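Local coordinates for 4-hydroxybutyrate CoA-transferase (Porphyromonas gingivalis, PDB 3EH7), which probably transfers coenzyme A between carboxylic acids, as in acetate and 4-hydroxybutyrate CoA-transferases of the acetyl-CoA hydrolase/transferase family, at residues L218-I223 / M243-V248; L237-E242 / G267-T272; Y297-R302 / Q341-R346; D320-V325 / K404-R409; I360-K365 / T394-A399. All blocks are in the same frame, centred on the assembly; numbering follows the deposited sequence. Where two conformers were deposited one is given.

Contact 1: L218-I223 / M243-V248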
# COMPACT_ATOMS: atom_id res chain seq x y z
N LEU A 218 17.85 -1.10 5.49
CA LEU A 218 18.51 -0.31 4.46
C LEU A 218 19.26 -1.24 3.54
O LEU A 218 19.43 -2.42 3.85
CB LEU A 218 19.45 0.77 5.04
CG LEU A 218 20.78 0.42 5.70
CD1 LEU A 218 21.42 1.76 6.22
CD2 LEU A 218 20.62 -0.59 6.82
N GLY A 219 19.68 -0.70 2.40
CA GLY A 219 20.36 -1.50 1.35
C GLY A 219 21.88 -1.35 1.27
O GLY A 219 22.55 -1.21 2.29
N ILE A 220 22.38 -1.44 0.05
CA ILE A 220 23.79 -1.30 -0.29
C ILE A 220 23.98 -0.13 -1.22
O ILE A 220 23.02 0.40 -1.81
CB ILE A 220 24.37 -2.59 -0.95
CG1 ILE A 220 23.47 -3.07 -2.09
CG2 ILE A 220 24.56 -3.66 0.10
CD1 ILE A 220 24.18 -4.00 -3.06
N GLY A 221 25.23 0.31 -1.33
CA GLY A 221 25.54 1.48 -2.12
C GLY A 221 26.05 2.59 -1.22
O GLY A 221 26.03 2.47 0.03
N ALA A 222 26.52 3.66 -1.86
CA ALA A 222 27.21 4.74 -1.15
C ALA A 222 26.32 5.41 -0.09
O ALA A 222 26.81 5.79 0.98
CB ALA A 222 27.76 5.76 -2.15
N ILE A 223 25.03 5.52 -0.38
CA ILE A 223 24.08 6.23 0.51
C ILE A 223 23.86 5.49 1.82
O ILE A 223 24.08 6.04 2.92
CB ILE A 223 22.75 6.59 -0.23
CG1 ILE A 223 23.00 7.81 -1.13
CG2 ILE A 223 21.60 6.91 0.72
CD1 ILE A 223 21.91 8.05 -2.17
N MSE A 243 17.89 -6.88 3.24
CA MSE A 243 19.24 -7.41 3.17
C MSE A 243 20.19 -6.53 3.96
O MSE A 243 19.88 -5.41 4.25
CB MSE A 243 19.69 -7.54 1.70
CG MSE A 243 19.78 -6.23 0.96
SE MSE A 243 21.50 -5.32 1.06
CE MSE A 243 22.63 -6.58 0.08
N PHE A 244 21.35 -7.08 4.30
CA PHE A 244 22.45 -6.26 4.80
C PHE A 244 23.77 -6.72 4.21
O PHE A 244 23.82 -7.70 3.46
CB PHE A 244 22.47 -6.13 6.33
CG PHE A 244 22.78 -7.40 7.06
CD1 PHE A 244 24.08 -7.81 7.26
CD2 PHE A 244 21.75 -8.17 7.60
CE1 PHE A 244 24.37 -8.99 7.95
CE2 PHE A 244 22.03 -9.34 8.28
CZ PHE A 244 23.35 -9.74 8.48
N SER A 245 24.82 -5.98 4.55
CA SER A 245 26.11 -6.14 3.90
C SER A 245 27.20 -5.71 4.87
O SER A 245 26.99 -5.71 6.08
CB SER A 245 26.15 -5.28 2.63
OG SER A 245 27.20 -5.66 1.77
N ASP A 246 28.34 -5.29 4.31
CA ASP A 246 29.55 -5.03 5.08
C ASP A 246 29.35 -3.95 6.11
O ASP A 246 29.82 -4.08 7.24
CB ASP A 246 30.73 -4.66 4.18
CG ASP A 246 31.26 -5.87 3.41
OD1 ASP A 246 32.30 -6.43 3.82
OD2 ASP A 246 30.62 -6.26 2.40
N GLY A 247 28.65 -2.88 5.71
CA GLY A 247 28.46 -1.69 6.56
C GLY A 247 27.75 -2.01 7.87
O GLY A 247 28.11 -1.48 8.91
N VAL A 248 26.75 -2.90 7.80
CA VAL A 248 26.00 -3.33 8.98
C VAL A 248 26.90 -4.16 9.88
O VAL A 248 26.96 -3.90 11.08
CB VAL A 248 24.66 -4.09 8.62
CG1 VAL A 248 24.22 -5.00 9.76
CG2 VAL A 248 23.55 -3.09 8.32
O HOH W 1 17.35 -3.91 2.78
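Ile220 packs its CG2 methyl into the angle between two side chains of the 243-248 segment, 3.5 Å from the terminal carbon CE of Met243 (a selenomethionine) and 3.4 Å from CB of Ser245. The second of these is shorter than a normal carbon-carbon contact, so this end of the interface is tightly filled. The Met243 chain is bent at both chi2 and chi3, which folds SE and CE back against the loop; SE lies 3.6 Å from Ile220 CG2, and the two side chains cross at about a right angle. Ser245 contributes its carbon to Ile220, while its OG hydrogen-bonds Met275 O. Packing is looser around Leu218, whose CD2 meets Val248 CG2 at 4.1 Å, the pair crossing obliquely beside Leu228 of helix 222-229. Between these two apolar patches the backbones do not bond to each other directly. Water 1 joins them instead, donating to Leu218 O and accepting from Met243 N. The contact links the loop between strand 215-217 and helix 222-229 to the short strand 243-244 and the start of helix 246-253, with Gly221 and Ser245 at the N-cap positions. Leu218 O and Met243 O, both acceptors, stand 3.1 Å apart and offer each other no bond: apolar packing, one water and Thr241 OG1, which bonds both Leu218 N and Met243 O, join the segments.

Contact 2: L237-E242 / G267-T272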
# COMPACT_ATOMS: atom_id res chain seq x y z
N LEU A 237 21.13 -0.22 18.32
CA LEU A 237 20.34 -0.35 17.11
C LEU A 237 20.14 -1.81 16.81
O LEU A 237 20.91 -2.65 17.27
CB LEU A 237 21.05 0.36 15.94
CG LEU A 237 21.41 1.85 16.19
CD1 LEU A 237 22.05 2.45 14.95
CD2 LEU A 237 20.18 2.64 16.58
N GLY A 238 19.06 -2.12 16.09
CA GLY A 238 18.74 -3.48 15.66
C GLY A 238 18.53 -3.56 14.17
O GLY A 238 18.40 -2.52 13.49
N ILE A 239 18.50 -4.77 13.65
CA ILE A 239 18.31 -5.00 12.22
C ILE A 239 17.08 -5.89 11.91
O ILE A 239 16.96 -7.02 12.38
CB ILE A 239 19.57 -5.65 11.59
CG1 ILE A 239 20.75 -4.66 11.60
CG2 ILE A 239 19.27 -6.16 10.18
CD1 ILE A 239 20.56 -3.47 10.69
N HIS A 240 16.18 -5.33 11.10
CA HIS A 240 15.12 -6.09 10.46
C HIS A 240 14.97 -5.49 9.08
O HIS A 240 14.37 -4.41 8.87
CB HIS A 240 13.80 -6.11 11.23
CG HIS A 240 12.75 -6.96 10.57
ND1 HIS A 240 12.24 -8.11 11.14
CD2 HIS A 240 12.13 -6.84 9.37
CE1 HIS A 240 11.35 -8.65 10.33
NE2 HIS A 240 11.27 -7.90 9.25
N THR A 241 15.58 -6.19 8.14
CA THR A 241 15.94 -5.62 6.87
C THR A 241 15.70 -6.61 5.73
O THR A 241 15.59 -7.81 5.93
CB THR A 241 17.41 -5.18 6.91
OG1 THR A 241 17.69 -4.33 5.78
CG2 THR A 241 18.37 -6.44 6.95
N GLU A 242 15.58 -6.09 4.52
CA GLU A 242 15.48 -6.99 3.39
C GLU A 242 16.84 -7.68 3.21
O GLU A 242 16.94 -8.91 3.02
CB GLU A 242 15.07 -6.25 2.13
CG GLU A 242 14.66 -7.22 1.01
CD GLU A 242 14.17 -6.49 -0.22
OE1 GLU A 242 13.10 -5.85 -0.11
OE2 GLU A 242 14.85 -6.54 -1.28
N GLY A 267 18.16 -9.34 19.79
CA GLY A 267 19.54 -9.78 19.65
C GLY A 267 19.92 -10.40 18.32
O GLY A 267 21.04 -10.86 18.17
N LYS A 268 19.01 -10.43 17.35
CA LYS A 268 19.27 -11.08 16.07
C LYS A 268 19.24 -10.08 14.93
O LYS A 268 18.47 -9.13 14.97
CB LYS A 268 18.22 -12.16 15.78
CG LYS A 268 17.99 -13.19 16.91
CD LYS A 268 19.19 -14.08 17.14
CE LYS A 268 18.92 -15.07 18.29
NZ LYS A 268 17.67 -15.84 18.03
N MSE A 269 20.08 -10.31 13.91
CA MSE A 269 20.00 -9.58 12.65
C MSE A 269 19.12 -10.42 11.73
O MSE A 269 19.49 -11.52 11.36
CB MSE A 269 21.39 -9.41 12.02
CG MSE A 269 22.40 -8.63 12.87
SE MSE A 269 24.20 -9.13 12.31
CE MSE A 269 24.53 -10.43 13.72
N VAL A 270 17.96 -9.89 11.38
CA VAL A 270 16.97 -10.61 10.57
C VAL A 270 16.94 -9.98 9.18
O VAL A 270 16.90 -8.74 9.05
CB VAL A 270 15.61 -10.53 11.24
CG1 VAL A 270 14.50 -11.06 10.33
CG2 VAL A 270 15.64 -11.27 12.57
N ALA A 271 17.00 -10.82 8.16
CA ALA A 271 17.07 -10.42 6.77
C ALA A 271 16.43 -11.53 5.93
O ALA A 271 16.09 -12.57 6.46
CB ALA A 271 18.54 -10.16 6.33
N THR A 272 16.30 -11.31 4.63
CA THR A 272 15.81 -12.35 3.72
C THR A 272 16.85 -12.77 2.70
O THR A 272 16.81 -13.89 2.24
CB THR A 272 14.44 -11.98 3.09
OG1 THR A 272 13.80 -13.16 2.59
CG2 THR A 272 14.53 -10.91 1.98
O HOH W 2 19.76 -6.70 15.33
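Val270 is joined to the 237-242 segment through both its backbone polar atoms. Its N donates to Ile239 O at 3.2 Å in an almost straight bond (171°), and its O accepts from Thr241 N at 3.0 Å, a pattern that places His240 beside Val270 in parallel register. Further on, Thr272 N donates to Glu242 O at 3.0 Å. At the other end water 2 replaces a direct bond, accepting from Ile239 N and donating to Lys268 O. A CA-H...O contact adds to this ladder: Ala271 CA approaches Thr241 O at 3.1 Å. Strands 238-240 and 269-271 run parallel, 17° apart, within the large mixed sheet, whose parallel strands alternating with helices are consistent with the Rossmann-like folds to which the family is related; 215-217 and 290-292 flank the pair. Side-chain packing follows the register on both faces. On the face of His240 and Val270, the imidazole is met obliquely by Val270 CG1, 3.8 Å from His240 ND1. His240 holds its ring anti to its own backbone N (chi1 -177°), which brings ND1 to that methyl, and the ring's NE2 bonds to Val298 O. On the face of Ile239 and Met269 the two CB atoms are 4.2 Å apart, and Phe244 lies against both side chains. Beyond the strands Glu242 and Thr272 run alongside each other in the same direction, with Glu242 CG 3.8 Å from Thr272 CG2. The Glu242 carboxylate continues to Thr338 OG1, whereas Thr272 OG1 is bonded to Tyr293 O.

Contact 3: Y297-R302 / Q341-R346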
# COMPACT_ATOMS: atom_id res chain seq x y z
N TYR A 297 7.75 -13.67 5.19
CA TYR A 297 7.82 -13.35 6.59
C TYR A 297 8.49 -12.00 6.79
O TYR A 297 7.86 -11.06 7.32
CB TYR A 297 8.54 -14.48 7.37
CG TYR A 297 8.67 -14.19 8.85
CD1 TYR A 297 7.59 -14.38 9.70
CD2 TYR A 297 9.86 -13.71 9.38
CE1 TYR A 297 7.70 -14.11 11.06
CE2 TYR A 297 9.98 -13.45 10.72
CZ TYR A 297 8.91 -13.65 11.56
OH TYR A 297 9.05 -13.37 12.87
N VAL A 298 9.72 -11.86 6.31
CA VAL A 298 10.53 -10.65 6.61
C VAL A 298 9.92 -9.35 6.09
O VAL A 298 9.95 -8.32 6.80
CB VAL A 298 11.99 -10.77 6.14
CG1 VAL A 298 12.84 -9.50 6.52
CG2 VAL A 298 12.63 -12.06 6.71
N ASN A 299 9.39 -9.38 4.87
CA ASN A 299 8.93 -8.17 4.20
C ASN A 299 7.43 -7.93 4.38
O ASN A 299 6.87 -7.01 3.80
CB ASN A 299 9.24 -8.24 2.68
CG ASN A 299 10.62 -7.72 2.31
OD1 ASN A 299 11.63 -8.07 2.95
ND2 ASN A 299 10.69 -6.99 1.20
N ASP A 300 6.76 -8.78 5.15
CA ASP A 300 5.34 -8.58 5.37
C ASP A 300 5.18 -7.32 6.22
O ASP A 300 5.75 -7.23 7.30
CB ASP A 300 4.76 -9.75 6.11
CG ASP A 300 3.25 -9.67 6.25
OD1 ASP A 300 2.65 -8.57 6.38
OD2 ASP A 300 2.65 -10.72 6.23
N PRO A 301 4.46 -6.31 5.72
CA PRO A 301 4.29 -5.10 6.54
C PRO A 301 3.81 -5.39 7.97
O PRO A 301 4.21 -4.70 8.90
CB PRO A 301 3.29 -4.30 5.74
CG PRO A 301 3.59 -4.67 4.30
CD PRO A 301 3.81 -6.17 4.40
N ARG A 302 2.96 -6.40 8.15
CA ARG A 302 2.48 -6.76 9.49
C ARG A 302 3.57 -7.34 10.40
O ARG A 302 3.47 -7.25 11.61
CB ARG A 302 1.32 -7.73 9.39
CG ARG A 302 0.14 -7.14 8.61
CD ARG A 302 -0.80 -8.22 8.15
NE ARG A 302 -0.16 -9.12 7.20
CZ ARG A 302 -0.77 -10.15 6.63
NH1 ARG A 302 -2.04 -10.42 6.92
NH2 ARG A 302 -0.12 -10.94 5.79
N GLN A 341 11.08 -2.12 -1.44
CA GLN A 341 11.12 -0.92 -0.61
C GLN A 341 9.74 -0.49 -0.10
O GLN A 341 9.59 -0.13 1.07
CB GLN A 341 11.88 0.24 -1.29
CG GLN A 341 11.30 0.79 -2.56
CD GLN A 341 12.21 1.83 -3.21
OE1 GLN A 341 13.35 1.53 -3.57
NE2 GLN A 341 11.71 3.05 -3.37
N VAL A 342 8.72 -0.58 -0.96
CA VAL A 342 7.37 -0.20 -0.53
C VAL A 342 6.89 -1.08 0.61
O VAL A 342 6.13 -0.61 1.46
CB VAL A 342 6.37 -0.24 -1.70
CG1 VAL A 342 6.30 -1.65 -2.31
CG2 VAL A 342 4.95 0.25 -1.25
N ASP A 343 7.33 -2.34 0.68
CA ASP A 343 6.95 -3.20 1.79
C ASP A 343 7.38 -2.56 3.10
O ASP A 343 6.65 -2.58 4.10
CB ASP A 343 7.60 -4.61 1.70
CG ASP A 343 7.25 -5.38 0.42
OD1 ASP A 343 6.34 -4.93 -0.33
OD2 ASP A 343 7.89 -6.48 0.16
N TYR A 344 8.58 -1.97 3.10
CA TYR A 344 9.14 -1.34 4.28
C TYR A 344 8.54 0.04 4.54
O TYR A 344 8.41 0.43 5.68
CB TYR A 344 10.69 -1.30 4.20
CG TYR A 344 11.25 -2.67 4.48
CD1 TYR A 344 11.49 -3.10 5.80
CD2 TYR A 344 11.46 -3.56 3.46
CE1 TYR A 344 11.95 -4.37 6.06
CE2 TYR A 344 11.90 -4.85 3.72
CZ TYR A 344 12.13 -5.25 5.01
OH TYR A 344 12.55 -6.53 5.23
N VAL A 345 8.13 0.77 3.51
CA VAL A 345 7.42 2.03 3.75
C VAL A 345 6.14 1.69 4.49
O VAL A 345 5.81 2.31 5.50
CB VAL A 345 7.11 2.75 2.44
CG1 VAL A 345 6.15 3.98 2.67
CG2 VAL A 345 8.42 3.13 1.73
N ARG A 346 5.43 0.64 4.02
CA ARG A 346 4.16 0.29 4.64
C ARG A 346 4.33 -0.30 6.03
O ARG A 346 3.55 0.02 6.92
CB ARG A 346 3.33 -0.61 3.74
CG ARG A 346 2.72 0.20 2.61
CD ARG A 346 2.10 -0.67 1.56
NE ARG A 346 1.66 0.13 0.43
CZ ARG A 346 0.74 -0.25 -0.45
NH1 ARG A 346 0.14 -1.43 -0.38
NH2 ARG A 346 0.43 0.58 -1.43
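Asn299 uses both ends of its amide in hydrogen bonds to successive residues of helix 341-350. Its OD1 accepts from Tyr344 OH at 2.9 Å, the hydroxyl standing above the carbonyl plane, and its ND2 donates to Asp343 OD2 at 3.0 Å, nearly straight (164°). Tyr344 CG, anti to its carbonyl carbon (chi1 -76°), brings the hydroxyl to Asn299, ring and amide nearly perpendicular. Asp343 OD2 lies in the amide plane and is approached on its anti side, with amide and carboxylate planes also almost perpendicular. These bonds fix the rotation of the buried amide; Glu242 OE1 is a second acceptor for ND2, and Tyr107 N a second donor to Asp343 OD2. This joins the start of helix 341-350 to the turn between the short helices 295-298 and 301-304. Asp300 N-caps the second, its OD1 taking Arg302 N at 2.8 Å, and Arg302 holds its carboxylate side-on in a salt bridge. Van der Waals contacts complete the interface. Val298 CG1 abuts Tyr344 OH at 3.3 Å, and the Pro301 ring rests alongside Arg346, with CG 4.1 Å from Arg346 CB. Arg346 pairs with Glu388 of both subunits, and Trp350 of the second subunit packs on Pro301.

Contact 4: D320-V325 / K404-R409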
# COMPACT_ATOMS: atom_id res chain seq x y z
N ASP A 320 8.11 13.19 -7.69
CA ASP A 320 7.48 14.38 -8.22
C ASP A 320 7.08 15.30 -7.09
O ASP A 320 7.20 14.96 -5.92
CB ASP A 320 6.36 14.08 -9.22
CG ASP A 320 5.07 13.59 -8.59
OD1 ASP A 320 4.93 13.57 -7.35
OD2 ASP A 320 4.18 13.19 -9.37
N LEU A 321 6.62 16.49 -7.45
CA LEU A 321 6.31 17.52 -6.45
C LEU A 321 5.14 17.17 -5.52
O LEU A 321 4.92 17.87 -4.53
CB LEU A 321 6.09 18.87 -7.14
CG LEU A 321 7.36 19.52 -7.69
CD1 LEU A 321 7.05 20.82 -8.39
CD2 LEU A 321 8.41 19.72 -6.60
N MSE A 322 4.37 16.13 -5.86
CA MSE A 322 3.25 15.67 -5.02
C MSE A 322 3.72 14.64 -4.03
O MSE A 322 3.02 14.33 -3.06
CB MSE A 322 2.12 15.09 -5.87
CG MSE A 322 1.51 16.10 -6.81
SE MSE A 322 -0.06 15.37 -7.66
CE MSE A 322 0.70 13.73 -8.39
N GLY A 323 4.90 14.07 -4.30
CA GLY A 323 5.45 13.01 -3.50
C GLY A 323 5.34 11.62 -4.12
O GLY A 323 5.63 10.67 -3.43
N GLN A 324 4.92 11.47 -5.38
CA GLN A 324 4.90 10.10 -5.97
C GLN A 324 6.35 9.66 -6.20
O GLN A 324 7.13 10.43 -6.70
CB GLN A 324 4.16 10.02 -7.31
CG GLN A 324 2.85 10.76 -7.39
CD GLN A 324 2.03 10.34 -8.57
OE1 GLN A 324 1.29 9.34 -8.50
NE2 GLN A 324 2.12 11.12 -9.66
N VAL A 325 6.65 8.39 -5.89
CA VAL A 325 7.99 7.84 -5.93
C VAL A 325 8.06 6.81 -7.03
O VAL A 325 7.22 5.90 -7.09
CB VAL A 325 8.33 7.16 -4.59
CG1 VAL A 325 9.63 6.28 -4.69
CG2 VAL A 325 8.43 8.22 -3.48
N LYS A 404 1.36 17.22 4.88
CA LYS A 404 1.49 18.46 4.11
C LYS A 404 0.52 18.47 2.94
O LYS A 404 0.25 17.42 2.29
CB LYS A 404 2.92 18.70 3.64
CG LYS A 404 3.92 19.02 4.79
CD LYS A 404 5.31 19.36 4.23
CE LYS A 404 6.26 20.00 5.27
NZ LYS A 404 6.51 19.15 6.47
N SER A 405 0.01 19.66 2.65
CA SER A 405 -0.80 19.89 1.45
C SER A 405 0.08 19.79 0.22
O SER A 405 1.31 19.74 0.34
CB SER A 405 -1.43 21.29 1.48
OG SER A 405 -0.42 22.28 1.36
N LEU A 406 -0.56 19.79 -0.94
CA LEU A 406 0.17 19.74 -2.19
C LEU A 406 1.11 20.94 -2.34
O LEU A 406 2.26 20.76 -2.77
CB LEU A 406 -0.78 19.64 -3.41
CG LEU A 406 -1.60 18.35 -3.53
CD1 LEU A 406 -2.53 18.44 -4.76
CD2 LEU A 406 -0.70 17.13 -3.55
N ARG A 407 0.63 22.14 -1.96
CA ARG A 407 1.46 23.35 -1.99
C ARG A 407 2.67 23.15 -1.08
O ARG A 407 3.80 23.32 -1.51
CB ARG A 407 0.66 24.59 -1.55
CG ARG A 407 1.32 25.94 -1.85
CD ARG A 407 0.86 27.05 -0.88
NE ARG A 407 1.73 27.13 0.29
CZ ARG A 407 1.36 26.89 1.54
NH1 ARG A 407 0.11 26.57 1.83
NH2 ARG A 407 2.25 26.98 2.52
N GLN A 408 2.40 22.79 0.17
CA GLN A 408 3.44 22.58 1.17
C GLN A 408 4.45 21.50 0.76
O GLN A 408 5.65 21.64 0.98
CB GLN A 408 2.81 22.22 2.51
CG GLN A 408 2.05 23.42 3.19
CD GLN A 408 1.21 22.96 4.37
OE1 GLN A 408 0.84 21.77 4.47
NE2 GLN A 408 0.93 23.89 5.28
N ARG A 409 3.95 20.44 0.15
CA ARG A 409 4.82 19.38 -0.33
C ARG A 409 5.76 19.86 -1.42
O ARG A 409 6.97 19.65 -1.33
CB ARG A 409 3.99 18.21 -0.83
CG ARG A 409 3.48 17.32 0.25
CD ARG A 409 2.54 16.29 -0.38
NE ARG A 409 2.08 15.37 0.64
CZ ARG A 409 2.23 14.05 0.64
NH1 ARG A 409 2.75 13.41 -0.39
NH2 ARG A 409 1.79 13.36 1.68
O HOH W 3 2.61 19.09 -4.86
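Met322, a selenomethionine, and Arg409 meet through the backbone carbonyl of the former and the guanidinium of the latter. Arg409 NH1 donates to Met322 O at 2.8 Å (153°), lying in the carbonyl plane, with the oxygen at the edge of the guanidinium. The arginine chain, extended from CG to NE, reaches the oxygen with NH1, and CD passes it at 3.4 Å. NE bonds back to Lys404 O, and NH1 also reaches Arg386 O, so three carbonyls set the rotation of this buried charge. The carbonyl of Met322 belongs to a type I turn from Asp320 to Gly323, the hairpin between strands 318-320 and 325-326. An Asx turn braces it: Asp320 OD1 takes Met322 N and Gln324 N from opposite faces of the carboxylate. The partner is the first turn of helix 406-414, where Ser405 and Gln408 form a capping box. Leu406 makes the apolar half of the contact. It runs parallel to Met322, and its CD2 is 4.1 Å from Met322 CG. Water 3 bridges the two backbones, donating to Leu321 O at 2.6 Å and to Leu406 O at 2.7 Å. Residues of the second subunit border the contact: Gly379 packs on Met322 and Arg98 on Leu406.

Contact 5: I360-K365 / T394-A399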
# COMPACT_ATOMS: atom_id res chain seq x y z
N ILE A 360 18.04 10.19 -1.58
CA ILE A 360 18.44 10.27 -2.98
C ILE A 360 19.35 11.46 -3.22
O ILE A 360 19.22 12.49 -2.53
CB ILE A 360 17.22 10.38 -3.91
CG1 ILE A 360 16.27 11.48 -3.44
CG2 ILE A 360 16.49 9.05 -3.95
CD1 ILE A 360 15.34 11.91 -4.50
N PRO A 361 20.28 11.33 -4.18
CA PRO A 361 20.99 12.47 -4.72
C PRO A 361 19.97 13.39 -5.35
O PRO A 361 18.99 12.91 -5.93
CB PRO A 361 21.89 11.86 -5.79
CG PRO A 361 21.90 10.44 -5.58
CD PRO A 361 20.66 10.08 -4.88
N SER A 362 20.16 14.70 -5.25
CA SER A 362 19.18 15.63 -5.79
C SER A 362 19.20 15.63 -7.33
O SER A 362 18.25 16.12 -7.97
CB SER A 362 19.39 17.04 -5.24
OG SER A 362 20.58 17.63 -5.73
N THR A 363 20.27 15.09 -7.91
CA THR A 363 20.43 15.14 -9.37
C THR A 363 20.79 13.77 -9.94
O THR A 363 21.11 12.84 -9.21
CB THR A 363 21.52 16.16 -9.83
OG1 THR A 363 22.81 15.69 -9.43
CG2 THR A 363 21.28 17.57 -9.25
N ALA A 364 20.72 13.68 -11.25
CA ALA A 364 21.11 12.48 -11.96
C ALA A 364 21.73 12.86 -13.31
O ALA A 364 21.67 14.02 -13.75
CB ALA A 364 19.91 11.58 -12.16
N LYS A 365 22.33 11.87 -13.96
CA LYS A 365 22.86 12.00 -15.31
C LYS A 365 23.88 13.13 -15.31
O LYS A 365 23.79 14.09 -16.08
CB LYS A 365 21.74 12.22 -16.35
CG LYS A 365 20.78 11.02 -16.46
CD LYS A 365 20.07 10.93 -17.83
CE LYS A 365 19.36 12.22 -18.26
NZ LYS A 365 18.00 12.44 -17.62
N THR A 394 17.82 14.58 0.66
CA THR A 394 18.90 14.82 -0.30
C THR A 394 20.10 15.42 0.41
O THR A 394 20.07 15.66 1.61
CB THR A 394 18.48 15.74 -1.44
OG1 THR A 394 18.38 17.08 -0.96
CG2 THR A 394 17.15 15.29 -2.07
N GLU A 395 21.17 15.66 -0.35
CA GLU A 395 22.33 16.40 0.15
C GLU A 395 21.97 17.79 0.60
O GLU A 395 22.75 18.39 1.31
CB GLU A 395 23.46 16.48 -0.89
CG GLU A 395 23.19 17.35 -2.16
CD GLU A 395 22.63 16.54 -3.35
OE1 GLU A 395 21.86 15.56 -3.13
OE2 GLU A 395 22.96 16.90 -4.50
N TYR A 396 20.80 18.32 0.21
CA TYR A 396 20.42 19.68 0.60
C TYR A 396 19.49 19.72 1.80
O TYR A 396 19.19 20.79 2.28
CB TYR A 396 19.83 20.46 -0.58
CG TYR A 396 20.86 20.67 -1.66
CD1 TYR A 396 21.83 21.65 -1.55
CD2 TYR A 396 20.87 19.85 -2.79
CE1 TYR A 396 22.82 21.82 -2.56
CE2 TYR A 396 21.83 20.00 -3.79
CZ TYR A 396 22.80 20.97 -3.65
OH TYR A 396 23.72 21.07 -4.65
N GLY A 397 19.06 18.56 2.30
CA GLY A 397 18.30 18.52 3.55
C GLY A 397 17.17 17.51 3.59
O GLY A 397 17.13 16.57 2.81
N ILE A 398 16.26 17.73 4.51
CA ILE A 398 15.26 16.75 4.89
C ILE A 398 13.89 17.38 4.65
O ILE A 398 13.70 18.55 5.02
CB ILE A 398 15.39 16.40 6.42
CG1 ILE A 398 16.73 15.70 6.72
CG2 ILE A 398 14.25 15.54 6.88
CD1 ILE A 398 17.20 15.84 8.19
N ALA A 399 12.96 16.62 4.06
CA ALA A 399 11.55 17.03 3.99
C ALA A 399 10.66 15.95 4.56
O ALA A 399 10.88 14.78 4.26
CB ALA A 399 11.14 17.30 2.53
O HOH W 4 23.26 15.18 -6.56
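Glu395 OE2 is gripped by two donors: Ser362 OG at 2.8 Å and water 4 at 2.7 Å. The serine hydroxyl comes from above the carboxylate plane, whereas the other oxygen, OE1, is met on its syn side by Ser362 N at 2.9 Å (148°). One residue therefore engages both oxygens, through its backbone and its side chain, and the carboxylate is held against turning. Glu395 gets there by bending at chi2 (-93°), which folds the acid back over the 360-365 segment. Water 4 lies also 2.9 Å from Thr363 OG1, extending the polar network one residue along. Ser362 OG further sits in the plane of the Tyr396 ring, at its edge, 3.3 Å from CE2. Elsewhere the contact is lighter. Ile360 CG1 approaches Thr394 CG2 at 4.1 Å, and separately Ile360 O receives a CA-H...O contact from Thr394 CA at 3.2 Å. Thr394 opens a type I turn ending at Gly397, and its OG1 accepts from Tyr396 N to make an ST turn while also bonding to Ile416 O. This turn joins strand 391-394 to the antiparallel edge strand 397-400 of the large mixed sheet. The contact thus ties the hairpin to the chain leaving the adjacent strand 355-359, just before the short strand 363-364, with helix 197-208 packed against Glu395 and His418 lying on Ser362.

How the contacts relate
Contacts 1 and 2 interlock along the chain, their segments alternating, and sit about 12 Å apart between centres, touching each other. Contact 3 follows in the chain and touches contact 2 through the His240 and Glu242 side chains. Its segments alternate with those of contact 4, inside whose loop contact 5 is nested, the centres of contacts 4 and 5 being about 15 Å apart. Contacts 2 and 5 belong to distant parts of one mixed sheet, about 27 Å between centres, while Ile223 of contact 1 packs on Ile360 and Pro361 of contact 5. Contacts 3 and 4 both touch the second subunit of the dimer, whereas contacts 1, 2 and 5 do not.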